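PDB 2ZTB: crystal protein from Bacillus thuringiensis serovar dakota, which is parasporin-2, a toxin that recognises cancer cells and, like its aerolysin-type relatives, probably kills them by forming beta-barrel pores in the membrane. Local coordinates for residues Met9-Ser14 and Gly119-Ser124; Leu83-Leu88 and Arg169-Leu174; Ile178-Ala183 and Thr229-Ser234. One frame throughout, in Å; residues are numbered along the deposited sequence.

Overall arrangement
Three contacts sample an elongated chain built mostly of long antiparallel strands. Interaction 1, about 17 Å from the chain's centre, is a buried loop-to-loop meeting carried by a carboxylate and an ammonium group on backbone atoms. Interactions 2 and 3 are strand pairings of one sheet and share strand 168-199, which pairs with strand 61-90 in interaction 2 and with strand 223-247 in interaction 3. Interaction 2, about 40 Å from the centre, is a surface contact with a bulge and threonine and glutamine side chains. Interaction 3 is partly buried, with a water-linked polar cluster on one face. The centres of interactions 1 and 2 lie about 56 Å apart, on opposite sides of the chain's centre.

Interaction 1 (Met9-Ser14 and Gly119-Ser124); sequences MFNELS and GFKFTS
The Glu12 carboxylate is gripped by three groups, the first of them Lys121 N across the contact. OE1 takes this backbone N-H at 2.8 Å between Glu12 OE1 and Lys121 N, a fairly straight bond (163° at the hydrogen) that arrives on the anti side, somewhat out of the carboxylate plane. OE2 uses its anti lone pair for Met9 N, 2.9 Å from Glu12 OE2, and also forms a salt bridge with Lys63. The buried carboxylate is thus held at both oxygens, and Lys63 would be expected to stabilise its negative charge. OE1 also sits at the edge of the Phe120 ring, near its plane, 4.0 Å from Phe120 CD2. Lys121 runs the other way past Glu12, its CG 4.0 Å from Glu12 CG. The lysine chain stays extended to CE and then bends at its last torsion (chi4 64°), which brings NZ over the carbonyl of Asn11, 2.7 Å from Asn11 O and well above the carbonyl plane. On the way CD passes the Asn11 amide, 3.8 Å from Asn11 OD1. The lysine therefore binds a backbone oxygen, while its ammonium stays apart from the Glu12 carboxylate. Beyond the pair, Phe120 packs on Leu16 and Ile189. The arrangement is a 3-10 turn, with Glu12 N bonded to Met9 O, whose glutamate joins the loop after strand 4-7 to the loop after strand 96-116.

Interaction 2 (Leu83-Leu88 and Arg169-Leu174); sequences LAQDTL and RRTIQL. With EDO (1,2-ethanediol), chain G.
Thr171 reaches Thr87 and Gln85 from the middle of strand 169-174. Its CB rises on the face shared with Thr87 and Gln85, 4.0 Å from Thr87 OG1. From there the side chain forks: OG1 lies beside the backbone N (chi1 -58°) and meets Thr87 OG1 at 3.2 Å in a hydrogen bond whose donor may be either hydroxyl, while CG2 turns to the other side and packs on Gln85 CG at 3.5 Å. The two threonines face each other as a non-hydrogen-bonded antiparallel pair. Next along this face, Gln85 and Gln173 run side by side in the same direction. On the reverse face Leu88 and Ile172 touch through their CD1 methyls, and Ala84 CB rests 3.8 Å from Leu174 CB. Backbone bonds join Ala84-Leu174, Asp86-Ile172 and Leu88-Arg170, including a straight one from Ile172 N to Asp86 O (2.8 Å, 173°). At the end near Leu174 the ladder is distorted by a classic beta bulge: Leu83 N and Ala84 N both donate to Leu174 O, the former at 2.7 Å. Asp86 OD2 accepts a hydrogen bond from a 1,2-ethanediol molecule, probably a crystallisation additive. Strand 168-199 is flanked on its other edge by strand 223-247, through backbone bonds such as Thr171 with Gln243, while Val162 of strand 147-164 lies against Leu88 and Ile172, and Ile102 of strand 96-116 against Ala84 and Asp86.

Interaction 3 (Ile178-Ala183 and Thr229-Ser234); sequences IAKESA and TVTNVS
Ile178 lays its CG2 across Val233 CG1, 3.5 Å away, at one end of a face that continues through Lys180, Thr231 and Ser182. Val233 presents that methyl because CG1 stands trans to the backbone N (chi1 -174°). Farther along, the aliphatic part of Lys180 slants over Thr231, with Lys180 CG 3.9 Å from Thr231 CG2, and the other branch of the threonine approaches Ser182, two residues on, Thr231 OG1 being 3.5 Å from Ser182 CB. Thr231 thus divides its branches between two side chains of the same face. The opposite face is polar at the Glu181, Asn232 and Ser234 end. There Glu181 and Asn232 form a hydrogen-bonded antiparallel pair, yet their functional groups do not bond directly; a water lies between them, 2.7 Å from Glu181 OE1 and accepting from Asn232 ND2 at the same distance. This water also hydrogen-bonds Ser234 OG, tying both strands together. Glu181 is held further by Ile134 N and Gly135 N, and Asn232 OD1 by Ser110 OG. At the far end the face turns apolar, where Ala183 CB meets Val230 CG1 at 4.0 Å. Six backbone bonds at the pairs Ala179-Ser234, Glu181-Asn232 and Ala183-Val230 fix the register; that from Glu181 N to Asn232 O measures 2.8 Å. Chemically, the strands are held by their main chains and by slight apolar touches on both faces, whereas the buried carboxylate and amide are satisfied by water and by backbone N-H groups and a hydroxyl from neighbouring parts, a setting likely to keep Glu181 ionised.

Interaction 1 (Met9-Ser14 and Gly119-Ser124)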
# COMPACT_ATOMS: atom_id res chain seq x y z
N MET A 9 -13.21 -2.21 -16.49
CA MET A 9 -12.96 -3.23 -17.50
C MET A 9 -13.85 -4.46 -17.25
O MET A 9 -14.30 -4.67 -16.12
CB MET A 9 -11.48 -3.62 -17.50
CG MET A 9 -10.49 -2.43 -17.61
SD MET A 9 -10.54 -1.64 -19.23
CE MET A 9 -9.77 -2.88 -20.29
N PHE A 10 -14.09 -5.26 -18.28
CA PHE A 10 -14.89 -6.49 -18.14
C PHE A 10 -14.27 -7.51 -17.18
O PHE A 10 -15.00 -8.27 -16.53
CB PHE A 10 -15.20 -7.14 -19.49
CG PHE A 10 -16.46 -6.61 -20.16
CD1 PHE A 10 -16.39 -5.93 -21.36
CD2 PHE A 10 -17.71 -6.81 -19.58
CE1 PHE A 10 -17.53 -5.44 -21.98
CE2 PHE A 10 -18.86 -6.33 -20.19
CZ PHE A 10 -18.78 -5.64 -21.39
N ASN A 11 -12.93 -7.55 -17.11
CA ASN A 11 -12.23 -8.51 -16.26
C ASN A 11 -12.20 -8.11 -14.78
O ASN A 11 -11.62 -8.79 -13.95
CB ASN A 11 -10.84 -8.89 -16.81
CG ASN A 11 -9.78 -7.76 -16.71
OD1 ASN A 11 -8.60 -8.02 -16.93
ND2 ASN A 11 -10.19 -6.54 -16.37
N GLU A 12 -12.87 -7.00 -14.48
CA GLU A 12 -13.00 -6.46 -13.13
C GLU A 12 -14.43 -6.53 -12.60
O GLU A 12 -14.69 -6.10 -11.48
CB GLU A 12 -12.66 -4.98 -13.13
CG GLU A 12 -11.23 -4.65 -13.29
CD GLU A 12 -11.03 -3.16 -13.24
OE1 GLU A 12 -10.52 -2.70 -12.19
OE2 GLU A 12 -11.40 -2.47 -14.21
N LEU A 13 -15.36 -7.02 -13.42
CA LEU A 13 -16.77 -7.14 -13.02
C LEU A 13 -16.96 -7.97 -11.75
O LEU A 13 -17.81 -7.65 -10.93
CB LEU A 13 -17.61 -7.67 -14.19
CG LEU A 13 -18.40 -6.58 -14.95
CD1 LEU A 13 -17.66 -5.27 -15.17
CD2 LEU A 13 -19.03 -7.10 -16.25
N SER A 14 -16.13 -9.00 -11.58
CA SER A 14 -16.09 -9.79 -10.34
C SER A 14 -15.80 -8.95 -9.10
O SER A 14 -16.23 -9.30 -7.99
CB SER A 14 -15.06 -10.90 -10.46
OG SER A 14 -13.77 -10.34 -10.65
N GLY A 119 -10.69 -7.14 -5.54
CA GLY A 119 -9.72 -7.34 -6.63
C GLY A 119 -9.87 -6.45 -7.85
O GLY A 119 -9.77 -6.92 -8.98
N PHE A 120 -10.14 -5.18 -7.62
CA PHE A 120 -10.03 -4.18 -8.67
C PHE A 120 -8.64 -4.16 -9.28
O PHE A 120 -7.66 -4.55 -8.62
CB PHE A 120 -10.38 -2.80 -8.11
CG PHE A 120 -11.84 -2.61 -7.84
CD1 PHE A 120 -12.36 -2.85 -6.57
CD2 PHE A 120 -12.71 -2.22 -8.86
CE1 PHE A 120 -13.73 -2.69 -6.32
CE2 PHE A 120 -14.08 -2.06 -8.62
CZ PHE A 120 -14.59 -2.28 -7.35
N LYS A 121 -8.55 -3.76 -10.54
CA LYS A 121 -7.27 -3.72 -11.24
C LYS A 121 -6.97 -2.29 -11.67
O LYS A 121 -7.13 -1.94 -12.82
CB LYS A 121 -7.28 -4.67 -12.45
CG LYS A 121 -7.69 -6.10 -12.13
CD LYS A 121 -7.64 -7.00 -13.36
CE LYS A 121 -7.95 -8.44 -13.00
NZ LYS A 121 -9.36 -8.57 -12.51
N PHE A 122 -6.55 -1.46 -10.72
CA PHE A 122 -6.12 -0.10 -11.01
C PHE A 122 -4.71 -0.03 -11.57
O PHE A 122 -3.81 -0.71 -11.09
CB PHE A 122 -6.20 0.77 -9.77
CG PHE A 122 -7.61 1.10 -9.36
CD1 PHE A 122 -8.28 0.31 -8.44
CD2 PHE A 122 -8.25 2.21 -9.90
CE1 PHE A 122 -9.57 0.63 -8.05
CE2 PHE A 122 -9.55 2.53 -9.52
CZ PHE A 122 -10.21 1.73 -8.60
N THR A 123 -4.57 0.83 -12.57
CA THR A 123 -3.34 1.05 -13.31
C THR A 123 -2.60 2.27 -12.75
O THR A 123 -1.36 2.28 -12.71
CB THR A 123 -3.66 1.22 -14.82
OG1 THR A 123 -3.73 -0.07 -15.43
CG2 THR A 123 -2.63 2.07 -15.56
N SER A 124 -3.34 3.28 -12.32
CA SER A 124 -2.71 4.51 -11.82
C SER A 124 -2.15 4.37 -10.42
O SER A 124 -2.77 3.78 -9.54
CB SER A 124 -3.63 5.73 -11.94
OG SER A 124 -5.00 5.40 -11.99

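Interaction 2 (Leu83-Leu88 and Arg169-Leu174)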
# COMPACT_ATOMS: atom_id res chain seq x y z
N LEU A 83 24.01 -2.28 18.52
CA LEU A 83 24.42 -1.88 17.17
C LEU A 83 25.91 -2.03 16.97
O LEU A 83 26.38 -2.18 15.84
CB LEU A 83 23.99 -0.44 16.86
CG LEU A 83 22.51 -0.08 16.78
CD1 LEU A 83 22.36 1.30 16.12
CD2 LEU A 83 21.69 -1.13 16.01
N ALA A 84 26.67 -1.97 18.05
CA ALA A 84 28.12 -2.11 17.99
C ALA A 84 28.60 -2.59 19.33
O ALA A 84 27.98 -2.31 20.35
CB ALA A 84 28.78 -0.79 17.63
N GLN A 85 29.70 -3.33 19.32
CA GLN A 85 30.31 -3.81 20.54
C GLN A 85 31.81 -3.98 20.36
O GLN A 85 32.27 -4.61 19.41
CB GLN A 85 29.66 -5.13 20.98
CG GLN A 85 30.06 -5.54 22.38
CD GLN A 85 29.49 -6.87 22.78
OE1 GLN A 85 30.24 -7.82 23.01
NE2 GLN A 85 28.18 -6.95 22.90
N ASP A 86 32.57 -3.42 21.30
CA ASP A 86 34.02 -3.45 21.27
C ASP A 86 34.56 -3.76 22.66
O ASP A 86 34.01 -3.31 23.67
CB ASP A 86 34.58 -2.11 20.76
CG ASP A 86 34.35 -1.91 19.26
OD1 ASP A 86 35.01 -2.61 18.45
OD2 ASP A 86 33.50 -1.08 18.88
N THR A 87 35.62 -4.54 22.70
CA THR A 87 36.24 -4.91 23.96
C THR A 87 37.66 -4.38 23.99
O THR A 87 38.40 -4.56 23.03
CB THR A 87 36.20 -6.43 24.16
OG1 THR A 87 34.83 -6.86 24.17
CG2 THR A 87 36.87 -6.84 25.47
N LEU A 88 38.01 -3.69 25.08
CA LEU A 88 39.37 -3.24 25.33
C LEU A 88 40.07 -4.20 26.29
O LEU A 88 39.57 -4.47 27.38
CB LEU A 88 39.38 -1.81 25.90
CG LEU A 88 38.89 -0.65 25.03
CD1 LEU A 88 38.78 0.64 25.84
CD2 LEU A 88 39.80 -0.44 23.82
N ARG A 169 39.66 -7.01 30.88
CA ARG A 169 39.04 -6.50 29.68
C ARG A 169 37.80 -5.71 30.07
O ARG A 169 37.25 -5.90 31.16
CB ARG A 169 38.68 -7.65 28.73
CG ARG A 169 37.87 -8.75 29.38
CD ARG A 169 37.97 -10.06 28.61
NE ARG A 169 37.32 -11.16 29.32
CZ ARG A 169 36.00 -11.32 29.43
NH1 ARG A 169 35.16 -10.43 28.88
NH2 ARG A 169 35.51 -12.36 30.09
N ARG A 170 37.36 -4.84 29.17
CA ARG A 170 36.19 -4.01 29.40
C ARG A 170 35.43 -3.82 28.10
O ARG A 170 36.00 -3.32 27.12
CB ARG A 170 36.61 -2.66 30.00
CG ARG A 170 35.50 -1.95 30.73
CD ARG A 170 35.99 -0.95 31.77
NE ARG A 170 34.83 -0.37 32.44
CZ ARG A 170 34.83 0.75 33.15
NH1 ARG A 170 35.93 1.48 33.30
NH2 ARG A 170 33.69 1.16 33.70
N THR A 171 34.16 -4.21 28.10
CA THR A 171 33.29 -4.13 26.92
C THR A 171 32.49 -2.82 26.86
O THR A 171 31.96 -2.34 27.87
CB THR A 171 32.32 -5.35 26.85
OG1 THR A 171 33.08 -6.56 26.82
CG2 THR A 171 31.47 -5.32 25.62
N ILE A 172 32.42 -2.25 25.65
CA ILE A 172 31.64 -1.05 25.36
C ILE A 172 30.63 -1.39 24.26
O ILE A 172 31.00 -2.00 23.26
CB ILE A 172 32.55 0.12 24.89
CG1 ILE A 172 33.56 0.50 25.98
CG2 ILE A 172 31.72 1.34 24.49
CD1 ILE A 172 34.95 -0.06 25.74
N GLN A 173 29.37 -1.02 24.46
CA GLN A 173 28.34 -1.24 23.46
C GLN A 173 27.71 0.05 22.99
O GLN A 173 27.61 1.01 23.76
CB GLN A 173 27.25 -2.19 23.98
CG GLN A 173 27.79 -3.50 24.59
CD GLN A 173 26.74 -4.28 25.34
OE1 GLN A 173 25.93 -3.71 26.07
NE2 GLN A 173 26.75 -5.60 25.18
N LEU A 174 27.30 0.07 21.73
CA LEU A 174 26.40 1.10 21.23
C LEU A 174 25.03 0.45 21.11
O LEU A 174 24.87 -0.56 20.43
CB LEU A 174 26.87 1.65 19.88
CG LEU A 174 26.00 2.75 19.23
CD1 LEU A 174 25.98 4.02 20.05
CD2 LEU A 174 26.48 3.03 17.84
C1 EDO G . 33.91 -0.14 15.33
O1 EDO G . 32.95 0.04 16.38
C2 EDO G . 33.62 -1.46 14.61
O2 EDO G . 34.27 -1.50 13.33

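Interaction 3 (Ile178-Ala183 and Thr229-Ser234)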
# COMPACT_ATOMS: atom_id res chain seq x y z
N ILE A 178 14.39 0.28 18.69
CA ILE A 178 13.80 0.21 17.37
C ILE A 178 12.31 0.53 17.50
O ILE A 178 11.62 -0.03 18.36
CB ILE A 178 14.03 -1.16 16.71
CG1 ILE A 178 15.53 -1.44 16.54
CG2 ILE A 178 13.31 -1.24 15.36
CD1 ILE A 178 15.83 -2.87 16.04
N ALA A 179 11.85 1.44 16.65
CA ALA A 179 10.43 1.77 16.55
C ALA A 179 9.86 1.18 15.26
O ALA A 179 10.36 1.47 14.17
CB ALA A 179 10.21 3.28 16.57
N LYS A 180 8.84 0.33 15.41
CA LYS A 180 8.01 -0.04 14.28
C LYS A 180 6.76 0.83 14.36
O LYS A 180 5.89 0.65 15.22
CB LYS A 180 7.64 -1.53 14.29
CG LYS A 180 6.65 -1.90 13.17
CD LYS A 180 5.66 -3.02 13.59
CE LYS A 180 4.36 -2.89 12.81
NZ LYS A 180 3.53 -4.15 12.79
N GLU A 181 6.71 1.81 13.47
CA GLU A 181 5.57 2.71 13.40
C GLU A 181 4.72 2.36 12.19
O GLU A 181 5.25 1.96 11.14
CB GLU A 181 6.03 4.16 13.31
CG GLU A 181 6.78 4.66 14.55
CD GLU A 181 7.31 6.05 14.34
OE1 GLU A 181 8.21 6.21 13.50
OE2 GLU A 181 6.80 7.00 14.98
N SER A 182 3.41 2.47 12.35
CA SER A 182 2.53 2.20 11.22
C SER A 182 1.18 2.89 11.30
O SER A 182 0.73 3.30 12.36
CB SER A 182 2.35 0.69 11.00
OG SER A 182 1.69 0.12 12.10
N ALA A 183 0.56 3.01 10.13
CA ALA A 183 -0.79 3.49 10.00
C ALA A 183 -1.50 2.64 8.97
O ALA A 183 -0.96 2.39 7.89
CB ALA A 183 -0.80 4.96 9.59
N THR A 229 -1.48 -0.54 4.52
CA THR A 229 -0.70 -0.14 5.68
C THR A 229 0.59 0.53 5.22
O THR A 229 1.21 0.14 4.24
CB THR A 229 -0.35 -1.36 6.56
OG1 THR A 229 -1.56 -2.06 6.87
CG2 THR A 229 0.32 -0.92 7.89
N VAL A 230 0.98 1.57 5.95
CA VAL A 230 2.28 2.21 5.77
C VAL A 230 3.08 2.04 7.07
O VAL A 230 2.63 2.44 8.14
CB VAL A 230 2.14 3.68 5.27
CG1 VAL A 230 1.22 4.50 6.15
CG2 VAL A 230 3.51 4.35 5.11
N THR A 231 4.22 1.35 6.96
CA THR A 231 5.12 1.06 8.08
C THR A 231 6.49 1.76 7.91
O THR A 231 6.94 2.04 6.79
CB THR A 231 5.32 -0.44 8.25
OG1 THR A 231 4.05 -1.06 8.47
CG2 THR A 231 6.20 -0.75 9.45
N ASN A 232 7.10 2.12 9.04
CA ASN A 232 8.45 2.67 9.08
C ASN A 232 9.16 1.99 10.25
O ASN A 232 8.59 1.88 11.34
CB ASN A 232 8.44 4.20 9.21
CG ASN A 232 9.82 4.83 8.97
OD1 ASN A 232 10.15 5.24 7.86
ND2 ASN A 232 10.64 4.91 10.02
N VAL A 233 10.35 1.44 9.98
CA VAL A 233 11.20 0.86 11.04
C VAL A 233 12.49 1.69 11.12
O VAL A 233 13.21 1.87 10.13
CB VAL A 233 11.46 -0.68 10.85
CG1 VAL A 233 12.23 -1.27 12.04
CG2 VAL A 233 10.13 -1.44 10.70
N SER A 234 12.73 2.27 12.30
CA SER A 234 13.92 3.10 12.51
C SER A 234 14.47 2.94 13.92
O SER A 234 13.79 2.43 14.83
CB SER A 234 13.62 4.57 12.20
OG SER A 234 12.65 5.11 13.07
O HOH W 1 10.10 4.51 12.64